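Local atomic coordinates of isomaltodextranase (Arthrobacter globiformis, PDB entry 5AWP), a protein that hydrolyses alpha-1,6-glucosidic linkages of dextran-like polysaccharides, removing successive isomaltose units from the non-reducing ends of the chains. Residues G261-I266 with I312-F317; I77-G82 with V195-I200; D503-G508 with G599-N604. All blocks are in the same frame, centred on the assembly; numbering follows the deposited sequence.

Contact 1 (G261-I266 with I312-F317). With BGC (beta-D-glucopyranose), chain B.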
loop_
_atom_site.group_PDB
_atom_site.type_symbol
_atom_site.label_atom_id
_atom_site.label_comp_id
_atom_site.label_asym_id
_atom_site.label_seq_id
_atom_site.Cartn_x
_atom_site.Cartn_y
_atom_site.Cartn_z
ATOM N N GLY A 261 2.553 8.316 5.210
ATOM C CA GLY A 261 1.651 7.195 5.425
ATOM C C GLY A 261 2.206 5.868 4.926
ATOM O O GLY A 261 3.216 5.834 4.238
ATOM N N ASP A 262 1.527 4.772 5.280
ATOM C CA ASP A 262 1.870 3.447 4.773
ATOM C C ASP A 262 0.894 2.941 3.723
ATOM O O ASP A 262 1.323 2.304 2.742
ATOM C CB ASP A 262 1.933 2.424 5.916
ATOM C CG ASP A 262 2.983 2.763 6.945
ATOM O OD1 ASP A 262 4.111 3.099 6.530
ATOM O OD2 ASP A 262 2.670 2.706 8.155
ATOM N N LEU A 263 -0.404 3.140 3.969
ATOM C CA LEU A 263 -1.451 2.719 3.031
ATOM C C LEU A 263 -2.253 3.925 2.566
ATOM O O LEU A 263 -2.509 4.841 3.363
ATOM C CB LEU A 263 -2.442 1.731 3.694
ATOM C CG LEU A 263 -2.067 0.254 3.771
ATOM C CD1 LEU A 263 -0.982 -0.001 4.780
ATOM C CD2 LEU A 263 -3.281 -0.588 4.123
ATOM N N VAL A 264 -2.678 3.895 1.300
ATOM C CA VAL A 264 -3.695 4.838 0.782
ATOM C C VAL A 264 -4.837 4.102 0.058
ATOM O O VAL A 264 -4.605 3.190 -0.732
ATOM C CB VAL A 264 -3.099 5.885 -0.166
ATOM C CG1 VAL A 264 -2.224 6.869 0.616
ATOM C CG2 VAL A 264 -2.296 5.236 -1.293
ATOM N N ARG A 265 -6.068 4.492 0.348
ATOM C CA ARG A 265 -7.226 4.008 -0.401
ATOM C C ARG A 265 -7.141 4.503 -1.844
ATOM O O ARG A 265 -6.820 5.675 -2.089
ATOM C CB ARG A 265 -8.563 4.444 0.250
ATOM C CG ARG A 265 -9.095 3.443 1.270
ATOM C CD ARG A 265 -10.014 2.388 0.653
ATOM N NE ARG A 265 -11.117 3.081 -0.026
ATOM C CZ ARG A 265 -12.161 3.626 0.609
ATOM N NH1 ARG A 265 -12.297 3.483 1.904
ATOM N NH2 ARG A 265 -13.064 4.333 -0.061
ATOM N N ILE A 266 -7.413 3.600 -2.788
ATOM C CA ILE A 266 -7.322 3.926 -4.209
ATOM C C ILE A 266 -8.662 3.820 -4.944
ATOM O O ILE A 266 -8.672 3.884 -6.173
ATOM C CB ILE A 266 -6.221 3.100 -4.930
ATOM C CG1 ILE A 266 -6.332 1.582 -4.682
ATOM C CG2 ILE A 266 -4.847 3.594 -4.476
ATOM C CD1 ILE A 266 -7.605 0.893 -5.137
ATOM N N ILE A 312 1.677 1.125 0.200
ATOM C CA ILE A 312 0.779 -0.011 -0.032
ATOM C C ILE A 312 -0.593 0.526 -0.471
ATOM O O ILE A 312 -1.164 1.359 0.198
ATOM C CB ILE A 312 0.636 -0.863 1.235
ATOM C CG1 ILE A 312 1.969 -1.545 1.526
ATOM C CG2 ILE A 312 -0.485 -1.912 1.037
ATOM C CD1 ILE A 312 2.141 -2.112 2.917
ATOM N N LEU A 313 -1.119 0.039 -1.588
ATOM C CA LEU A 313 -2.388 0.521 -2.093
ATOM C C LEU A 313 -3.537 -0.276 -1.466
ATOM O O LEU A 313 -3.470 -1.502 -1.384
ATOM C CB LEU A 313 -2.413 0.438 -3.619
ATOM C CG LEU A 313 -1.241 1.121 -4.319
ATOM C CD1 LEU A 313 -1.434 1.065 -5.831
ATOM C CD2 LEU A 313 -1.081 2.578 -3.856
ATOM N N ASP A 314 -4.559 0.441 -1.005
ATOM C CA ASP A 314 -5.630 -0.127 -0.206
ATOM C C ASP A 314 -6.888 -0.175 -1.067
ATOM O O ASP A 314 -7.443 0.863 -1.440
ATOM C CB ASP A 314 -5.771 0.714 1.076
ATOM C CG ASP A 314 -6.957 0.318 1.946
ATOM O OD1 ASP A 314 -7.615 -0.705 1.663
ATOM O OD2 ASP A 314 -7.229 1.075 2.898
ATOM N N GLY A 315 -7.287 -1.377 -1.455
ATOM C CA GLY A 315 -8.551 -1.598 -2.200
ATOM C C GLY A 315 -9.813 -1.689 -1.355
ATOM O O GLY A 315 -10.897 -2.030 -1.854
ATOM N N ASP A 316 -9.677 -1.391 -0.068
ATOM C CA ASP A 316 -10.803 -1.330 0.873
ATOM C C ASP A 316 -11.260 -2.709 1.342
ATOM O O ASP A 316 -10.413 -3.545 1.686
ATOM C CB ASP A 316 -11.956 -0.462 0.352
ATOM C CG ASP A 316 -12.834 0.079 1.482
ATOM O OD1 ASP A 316 -12.299 0.567 2.495
ATOM O OD2 ASP A 316 -14.061 0.017 1.352
ATOM N N PHE A 317 -12.562 -2.968 1.390
ATOM C CA PHE A 317 -13.074 -4.139 2.063
ATOM C C PHE A 317 -13.638 -5.186 1.112
ATOM O O PHE A 317 -14.292 -4.853 0.145
ATOM C CB PHE A 317 -14.180 -3.737 3.018
ATOM C CG PHE A 317 -13.766 -2.729 4.042
ATOM C CD1 PHE A 317 -12.539 -2.823 4.681
ATOM C CD2 PHE A 317 -14.642 -1.720 4.424
ATOM C CE1 PHE A 317 -12.160 -1.893 5.631
ATOM C CE2 PHE A 317 -14.268 -0.798 5.409
ATOM C CZ PHE A 317 -13.033 -0.906 6.018
HETATM C C2 BGC B . -14.828 5.588 4.212
HETATM C C3 BGC B . -15.357 4.196 4.523
HETATM C C4 BGC B . -15.972 4.203 5.919
HETATM C C5 BGC B . -17.062 5.249 6.013
HETATM C C6 BGC B . -17.593 5.345 7.431
HETATM C C1 BGC B . -15.954 6.610 4.345
HETATM O O1 BGC B . -15.404 7.914 4.190
HETATM O O2 BGC B . -14.233 5.670 2.902
HETATM O O3 BGC B . -14.287 3.236 4.491
HETATM O O4 BGC B . -16.526 2.925 6.250
HETATM O O5 BGC B . -16.533 6.520 5.652
HETATM O O6 BGC B . -18.596 6.352 7.420
#

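Contact 2 (I77-G82 with V195-I200). With BGC (beta-D-glucopyranose), chain B; GLC (alpha-D-glucopyranose), chain C.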
loop_
_atom_site.group_PDB
_atom_site.type_symbol
_atom_site.label_atom_id
_atom_site.label_comp_id
_atom_site.label_asym_id
_atom_site.label_seq_id
_atom_site.Cartn_x
_atom_site.Cartn_y
_atom_site.Cartn_z
ATOM N N ILE A 77 -6.112 -9.355 12.952
ATOM C CA ILE A 77 -6.517 -8.042 13.426
ATOM C C ILE A 77 -8.025 -7.936 13.259
ATOM O O ILE A 77 -8.542 -8.204 12.178
ATOM C CB ILE A 77 -5.805 -6.925 12.636
ATOM C CG1 ILE A 77 -4.337 -6.871 13.003
ATOM C CG2 ILE A 77 -6.454 -5.565 12.874
ATOM C CD1 ILE A 77 -3.492 -6.171 11.962
ATOM N N ALA A 78 -8.725 -7.588 14.337
ATOM C CA ALA A 78 -10.114 -7.148 14.259
ATOM C C ALA A 78 -10.125 -5.639 14.376
ATOM O O ALA A 78 -9.566 -5.098 15.316
ATOM C CB ALA A 78 -10.960 -7.768 15.355
ATOM N N CYS A 79 -10.745 -4.985 13.389
ATOM C CA CYS A 79 -10.622 -3.557 13.166
ATOM C C CYS A 79 -11.988 -2.906 13.245
ATOM O O CYS A 79 -12.915 -3.326 12.572
ATOM C CB CYS A 79 -10.008 -3.271 11.787
ATOM S SG CYS A 79 -9.481 -1.547 11.552
ATOM N N THR A 80 -12.118 -1.904 14.099
ATOM C CA THR A 80 -13.319 -1.087 14.133
ATOM C C THR A 80 -13.351 -0.160 12.884
ATOM O O THR A 80 -12.409 -0.096 12.112
ATOM C CB THR A 80 -13.439 -0.303 15.456
ATOM O OG1 THR A 80 -12.364 0.643 15.567
ATOM C CG2 THR A 80 -13.387 -1.262 16.657
ATOM N N ASP A 81 -14.477 0.501 12.666
ATOM C CA ASP A 81 -14.645 1.400 11.537
ATOM C C ASP A 81 -15.372 2.668 12.011
ATOM O O ASP A 81 -15.163 3.113 13.156
ATOM C CB ASP A 81 -15.374 0.686 10.402
ATOM C CG ASP A 81 -15.066 1.305 9.045
ATOM O OD1 ASP A 81 -13.936 1.129 8.559
ATOM O OD2 ASP A 81 -15.943 2.016 8.509
ATOM N N GLY A 82 -16.178 3.273 11.140
ATOM C CA GLY A 82 -16.808 4.547 11.406
ATOM C C GLY A 82 -18.008 4.398 12.317
ATOM O O GLY A 82 -18.063 3.496 13.143
ATOM N N VAL A 195 -2.270 -1.419 19.433
ATOM C CA VAL A 195 -2.857 -1.305 18.088
ATOM C C VAL A 195 -1.764 -1.261 17.025
ATOM O O VAL A 195 -0.919 -0.335 17.012
ATOM C CB VAL A 195 -3.758 -0.052 18.008
ATOM C CG1 VAL A 195 -4.367 0.150 16.627
ATOM C CG2 VAL A 195 -4.873 -0.162 19.030
ATOM N N PRO A 196 -1.731 -2.267 16.125
ATOM C CA PRO A 196 -0.727 -2.209 15.070
ATOM C C PRO A 196 -1.192 -1.488 13.786
ATOM O O PRO A 196 -0.417 -1.358 12.834
ATOM C CB PRO A 196 -0.471 -3.673 14.793
ATOM C CG PRO A 196 -1.816 -4.291 14.948
ATOM C CD PRO A 196 -2.451 -3.552 16.104
ATOM N N TYR A 197 -2.427 -0.991 13.775
ATOM C CA TYR A 197 -3.067 -0.499 12.553
ATOM C C TYR A 197 -4.123 0.597 12.865
ATOM O O TYR A 197 -5.129 0.329 13.524
ATOM C CB TYR A 197 -3.722 -1.698 11.848
ATOM C CG TYR A 197 -4.376 -1.406 10.512
ATOM C CD1 TYR A 197 -3.608 -1.125 9.381
ATOM C CD2 TYR A 197 -5.754 -1.445 10.373
ATOM C CE1 TYR A 197 -4.205 -0.892 8.154
ATOM C CE2 TYR A 197 -6.362 -1.216 9.151
ATOM C CZ TYR A 197 -5.580 -0.955 8.035
ATOM O OH TYR A 197 -6.180 -0.688 6.821
ATOM N N LEU A 198 -3.859 1.824 12.402
ATOM C CA LEU A 198 -4.735 2.971 12.641
ATOM C C LEU A 198 -5.221 3.483 11.304
ATOM O O LEU A 198 -4.418 3.901 10.453
ATOM C CB LEU A 198 -3.984 4.079 13.360
ATOM C CG LEU A 198 -4.809 5.290 13.751
ATOM C CD1 LEU A 198 -5.871 4.900 14.758
ATOM C CD2 LEU A 198 -3.874 6.343 14.302
ATOM N N ARG A 199 -6.537 3.481 11.147
ATOM C CA ARG A 199 -7.195 3.758 9.894
ATOM C C ARG A 199 -7.803 5.145 10.000
ATOM O O ARG A 199 -8.782 5.358 10.759
ATOM C CB ARG A 199 -8.266 2.688 9.698
ATOM C CG ARG A 199 -8.895 2.676 8.342
ATOM C CD ARG A 199 -9.464 1.289 8.003
ATOM N NE ARG A 199 -10.093 1.343 6.692
ATOM C CZ ARG A 199 -9.474 1.179 5.525
ATOM N NH1 ARG A 199 -8.168 0.952 5.452
ATOM N NH2 ARG A 199 -10.184 1.263 4.408
ATOM N N ILE A 200 -7.188 6.083 9.291
ATOM C CA ILE A 200 -7.433 7.513 9.441
ATOM C C ILE A 200 -8.199 8.061 8.225
ATOM O O ILE A 200 -7.671 8.175 7.132
ATOM C CB ILE A 200 -6.097 8.284 9.583
ATOM C CG1 ILE A 200 -5.265 7.687 10.733
ATOM C CG2 ILE A 200 -6.370 9.759 9.782
ATOM C CD1 ILE A 200 -3.971 8.401 11.031
HETATM C C2 BGC B . -14.828 5.588 4.212
HETATM C C3 BGC B . -15.357 4.196 4.523
HETATM C C4 BGC B . -15.972 4.203 5.919
HETATM C C5 BGC B . -17.062 5.249 6.013
HETATM C C6 BGC B . -17.593 5.345 7.431
HETATM C C1 BGC B . -15.954 6.610 4.345
HETATM O O1 BGC B . -15.404 7.914 4.190
HETATM O O2 BGC B . -14.233 5.670 2.902
HETATM O O3 BGC B . -14.287 3.236 4.491
HETATM O O4 BGC B . -16.526 2.925 6.250
HETATM O O5 BGC B . -16.533 6.520 5.652
HETATM O O6 BGC B . -18.596 6.352 7.420
HETATM C C1 GLC C . -19.378 6.260 8.617
HETATM C C2 GLC C . -20.702 7.010 8.387
HETATM C C3 GLC C . -20.529 8.509 8.372
HETATM C C4 GLC C . -19.787 8.895 9.639
HETATM C C5 GLC C . -18.443 8.161 9.663
HETATM C C6 GLC C . -17.620 8.493 10.897
HETATM O O2 GLC C . -21.309 6.609 7.182
HETATM O O3 GLC C . -21.805 9.104 8.378
HETATM O O4 GLC C . -19.664 10.298 9.775
HETATM O O5 GLC C . -18.709 6.768 9.757
HETATM O O6 GLC C . -18.296 8.224 12.106
HETATM O O HOH W 1 -12.706 2.593 6.586
#

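Contact 3 (D503-G508 with G599-N604). With GLC (alpha-D-glucopyranose), chain D; BGC (beta-D-glucopyranose), chain E.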
loop_
_atom_site.group_PDB
_atom_site.type_symbol
_atom_site.label_atom_id
_atom_site.label_comp_id
_atom_site.label_asym_id
_atom_site.label_seq_id
_atom_site.Cartn_x
_atom_site.Cartn_y
_atom_site.Cartn_z
ATOM N N ASP A 503 13.616 4.904 -16.394
ATOM C CA ASP A 503 14.314 6.172 -16.618
ATOM C C ASP A 503 14.018 7.166 -15.478
ATOM O O ASP A 503 13.460 6.791 -14.431
ATOM C CB ASP A 503 13.987 6.747 -18.012
ATOM C CG ASP A 503 12.590 7.300 -18.121
ATOM O OD1 ASP A 503 11.829 7.248 -17.128
ATOM O OD2 ASP A 503 12.240 7.796 -19.224
ATOM N N GLY A 504 14.439 8.413 -15.665
ATOM C CA GLY A 504 14.339 9.423 -14.631
ATOM C C GLY A 504 15.438 9.302 -13.601
ATOM O O GLY A 504 15.417 9.977 -12.576
ATOM N N LEU A 505 16.425 8.472 -13.887
ATOM C CA LEU A 505 17.576 8.349 -13.029
ATOM C C LEU A 505 18.615 9.384 -13.485
ATOM O O LEU A 505 19.660 9.035 -14.010
ATOM C CB LEU A 505 18.124 6.929 -13.098
ATOM C CG LEU A 505 17.172 5.873 -12.529
ATOM C CD1 LEU A 505 17.562 4.501 -13.031
ATOM C CD2 LEU A 505 17.165 5.920 -11.007
ATOM N N GLN A 506 18.274 10.652 -13.291
ATOM C CA GLN A 506 19.034 11.791 -13.803
ATOM C C GLN A 506 18.888 12.953 -12.814
ATOM O O GLN A 506 18.053 12.900 -11.905
ATOM C CB GLN A 506 18.497 12.202 -15.180
ATOM C CG GLN A 506 17.031 12.603 -15.155
ATOM C CD GLN A 506 16.504 13.032 -16.497
ATOM O OE1 GLN A 506 17.097 12.746 -17.535
ATOM N NE2 GLN A 506 15.379 13.724 -16.487
ATOM N N ALA A 507 19.692 14.001 -12.988
ATOM C CA ALA A 507 19.595 15.171 -12.118
ATOM C C ALA A 507 18.242 15.834 -12.344
ATOM O O ALA A 507 17.737 15.864 -13.469
ATOM C CB ALA A 507 20.725 16.156 -12.396
ATOM N N GLY A 508 17.658 16.351 -11.268
ATOM C CA GLY A 508 16.321 16.920 -11.336
ATOM C C GLY A 508 16.069 18.047 -10.360
ATOM O O GLY A 508 16.801 18.230 -9.384
ATOM N N GLY A 599 25.930 12.247 -14.227
ATOM C CA GLY A 599 25.240 11.872 -15.465
ATOM C C GLY A 599 23.893 11.209 -15.207
ATOM O O GLY A 599 23.075 11.733 -14.438
ATOM N N ALA A 600 23.673 10.059 -15.842
ATOM C CA ALA A 600 22.374 9.393 -15.804
ATOM C C ALA A 600 22.445 8.028 -16.450
ATOM O O ALA A 600 23.295 7.778 -17.307
ATOM C CB ALA A 600 21.339 10.249 -16.526
ATOM N N ILE A 601 21.546 7.132 -16.041
ATOM C CA ILE A 601 21.386 5.845 -16.726
ATOM C C ILE A 601 19.911 5.567 -16.895
ATOM O O ILE A 601 19.069 6.194 -16.235
ATOM C CB ILE A 601 22.059 4.641 -16.006
ATOM C CG1 ILE A 601 21.283 4.193 -14.747
ATOM C CG2 ILE A 601 23.520 4.950 -15.672
ATOM C CD1 ILE A 601 21.843 2.960 -14.075
ATOM N N ASN A 602 19.609 4.671 -17.829
ATOM C CA ASN A 602 18.337 3.956 -17.840
ATOM C C ASN A 602 18.643 2.557 -17.385
ATOM O O ASN A 602 19.641 1.988 -17.818
ATOM C CB ASN A 602 17.761 3.905 -19.236
ATOM C CG ASN A 602 17.355 5.261 -19.744
ATOM O OD1 ASN A 602 16.988 6.148 -18.977
ATOM N ND2 ASN A 602 17.407 5.430 -21.055
ATOM N N LEU A 603 17.805 1.985 -16.528
ATOM C CA LEU A 603 18.071 0.672 -15.967
ATOM C C LEU A 603 17.036 -0.354 -16.431
ATOM O O LEU A 603 15.827 -0.149 -16.300
ATOM C CB LEU A 603 18.085 0.754 -14.432
ATOM C CG LEU A 603 18.396 -0.540 -13.694
ATOM C CD1 LEU A 603 19.837 -0.968 -13.901
ATOM C CD2 LEU A 603 18.072 -0.408 -12.213
ATOM N N ASN A 604 17.519 -1.477 -16.940
ATOM C CA ASN A 604 16.648 -2.540 -17.426
ATOM C C ASN A 604 16.423 -3.580 -16.351
ATOM O O ASN A 604 15.291 -3.949 -16.071
ATOM C CB ASN A 604 17.280 -3.192 -18.653
ATOM C CG ASN A 604 16.346 -4.138 -19.394
ATOM O OD1 ASN A 604 15.144 -4.278 -19.103
ATOM N ND2 ASN A 604 16.904 -4.784 -20.370
HETATM C C1 GLC D . 17.828 11.312 -22.579
HETATM C C2 GLC D . 17.321 9.925 -22.944
HETATM C C3 GLC D . 16.564 9.311 -21.768
HETATM C C4 GLC D . 17.526 9.256 -20.581
HETATM C C5 GLC D . 18.093 10.656 -20.315
HETATM C C6 GLC D . 19.149 10.660 -19.235
HETATM O O2 GLC D . 16.458 10.025 -24.058
HETATM O O3 GLC D . 16.133 8.035 -22.197
HETATM O O4 GLC D . 16.891 8.792 -19.408
HETATM O O5 GLC D . 18.677 11.254 -21.462
HETATM O O6 GLC D . 19.194 11.984 -18.786
HETATM C C2 BGC E . 13.108 14.351 -21.119
HETATM C C3 BGC E . 14.129 14.600 -20.028
HETATM C C4 BGC E . 15.432 13.905 -20.399
HETATM C C5 BGC E . 15.869 14.267 -21.815
HETATM C C6 BGC E . 17.079 13.490 -22.257
HETATM C C1 BGC E . 13.708 14.852 -22.411
HETATM O O1 BGC E . 12.701 14.757 -23.392
HETATM O O2 BGC E . 11.882 15.027 -20.888
HETATM O O3 BGC E . 13.661 14.093 -18.787
HETATM O O4 BGC E . 16.436 14.289 -19.472
HETATM O O5 BGC E . 14.814 14.014 -22.737
HETATM O O6 BGC E . 16.689 12.122 -22.328
HETATM O O HOH W 2 17.310 8.226 -16.670
HETATM O O HOH W 3 21.463 14.066 -15.318
#

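Contact 1 (G261-I266 with I312-F317)
Arg-265 lays its side chain across Asp-314 and Asp-316: its CG rests 3.4 Å from Asp-314 OD2, and its CD passes beside Asp-316 CB. Bent at chi2 (-90°) and chi3 (-57°), the chain brings one face of the guanidinium against the Asp-316 carboxylate, the planes 47° apart. The salt bridge runs from Arg-265 NH1 to Asp-316 OD1 (3.0 Å). Asp-269 and the carbonyl of Asn-267 hold NH2, while Arg-199 binds Asp-314 and Asp-316. Strands 263-265 and 312-314 pair in parallel within the eight-stranded barrel of the catalytic domain. Asp-262, the probable proton donor, its carboxylate held by Arg-27 and Ser-29, starts a ladder of four backbone bonds, its O accepting from Ile-312 N (2.8 Å); Ile-266 N to Asp-314 O closes it. Leu-263 CG meets Ile-312 CG2 on the face that also carries Arg-265; on the other, Leu-313 CD2 touches Val-264 CG2 and Ile-266 CG2. Asp-314 OD1 accepts from Asp-316 N in an Asx turn. Two carboxylates and a carbonyl hold the guanidinium, which should limit its rotation; NH1 is directed at O2 of the bound beta-glucose (3.1 Å), with weaker bonds from NH1 to O3 and NH2 to O2.

Contact 2 (I77-G82 with V195-I200)
Ile-77 CD1 touches Pro-196 CG at 3.9 Å, the two side chains lying alongside each other and pointing opposite ways at one end of a contact that spans the interior of a (beta/alpha)8 barrel, the catalytic fold of glycoside hydrolase family 27. Strands 77-79 and 197-200 are not neighbours in its parallel sheet; strand 120-124 lies between them, and they meet through side chains. One step along, Cys-79 SG approaches the Tyr-197 ring in its plane, at the CD2-CE2 edge, 5.1 Å from the centroid, a sulfur-aromatic contact. With CG anti to the backbone N (chi1 -177°), Tyr-197 reaches inward to present that edge, and its hydroxyl is hydrogen-bonded to Tyr-40 of strand 39-42, whose ring also meets its own.

Beyond these apolar pairs lies a polar layer. Asp-81 OD1 and Arg-199 NE are 4.3 Å apart, too far for a salt bridge, and water 1 joins them, donating to Asp-81 OD1 and accepting from Arg-199 NE (2.9 Å). In the second shell, Asn-42 binds Asp-81 OD1, and the terminal nitrogens of Arg-199 have Asp-314 and Asp-316 as partners. Gly-82 N bonds to Asp-81 OD2 from 50° out of the carboxylate plane, consistent with a carboxylate held in place for the sugar. The same water lies 2.7 Å from O3 of the beta-glucose, while Asp-81 OD2 accepts directly from that sugar's O4 at 2.5 Å.

Contact 3 (D503-G508 with G599-N604)
Gln-506 sets its CB against the methyl of Ala-600, 3.7 Å from Ala-600 CB and about as far from O6 of the bound alpha-glucose. From there CG sits in the cleft flanked by N and C (chi1 60°), and the chain runs out extended, chi2 179°, taking the amide to both sugar units. Its CD comes close to O4 of the beta-glucose. At the tip OE1 accepts twice, from O6 of the alpha-glucose and O4 of the beta-glucose, each at 2.6 Å, while NE2 donates to O3 of the beta-glucose at 2.9 Å. Three bonds to two rings should set the amide's rotation, and they read hydroxyls on both rings at once.

Across the site Asn-602 handles the far side of the alpha-glucose: OD1 accepts from O4, and ND2 gives O3 a nearly straight bond (167°). The methyl of Ala-600 packs against C6 of that sugar, and Asp-503 CB touches Asn-602 OD1, its own carboxylate being held by Asn-490. His-493 adds another bond to the alpha-glucose.

Among the apolar residues, Leu-505 is the centre of an inverse gamma turn where 503-508 bends; its CD1 lies against Leu-603 CB at 4.0 Å and near Ile-601 CG1. The hydrogen bond from Ile-601 N to Leu-505 O is weak. Water 2 joins Ile-601 O to O4 of the alpha-glucose, and water 3 connects Ala-507 N with Gly-599 O. Polar side chains gripping sugar hydroxyls beside paired antiparallel strands suit the family 6-type carbohydrate-binding beta-sandwich to which both segments belong.

Contacts 1 and 2 belong to one parallel barrel and form a single site: their centres are 13 Å apart, and Arg-199 of contact 2 joins them through Asp-314 OD2, 2.7 Å from its NH1, and Asp-316 OD1, 2.9 Å from its NH2. Phe-317 packs on Asp-81 and Arg-199, and the same beta-glucose touches both contacts, also bonding to Asp-201, probably the nucleophile. Asp-262, the probable proton donor, lies in contact 1. Contact 3 stands apart in the carbohydrate-binding module, its centre about 29 Å from that of contact 1 and 40 Å from that of contact 2, on the opposite side of the chain's centre from contact 2. Its separate sugar-binding site illustrates how catalysis and binding can be divided between domains.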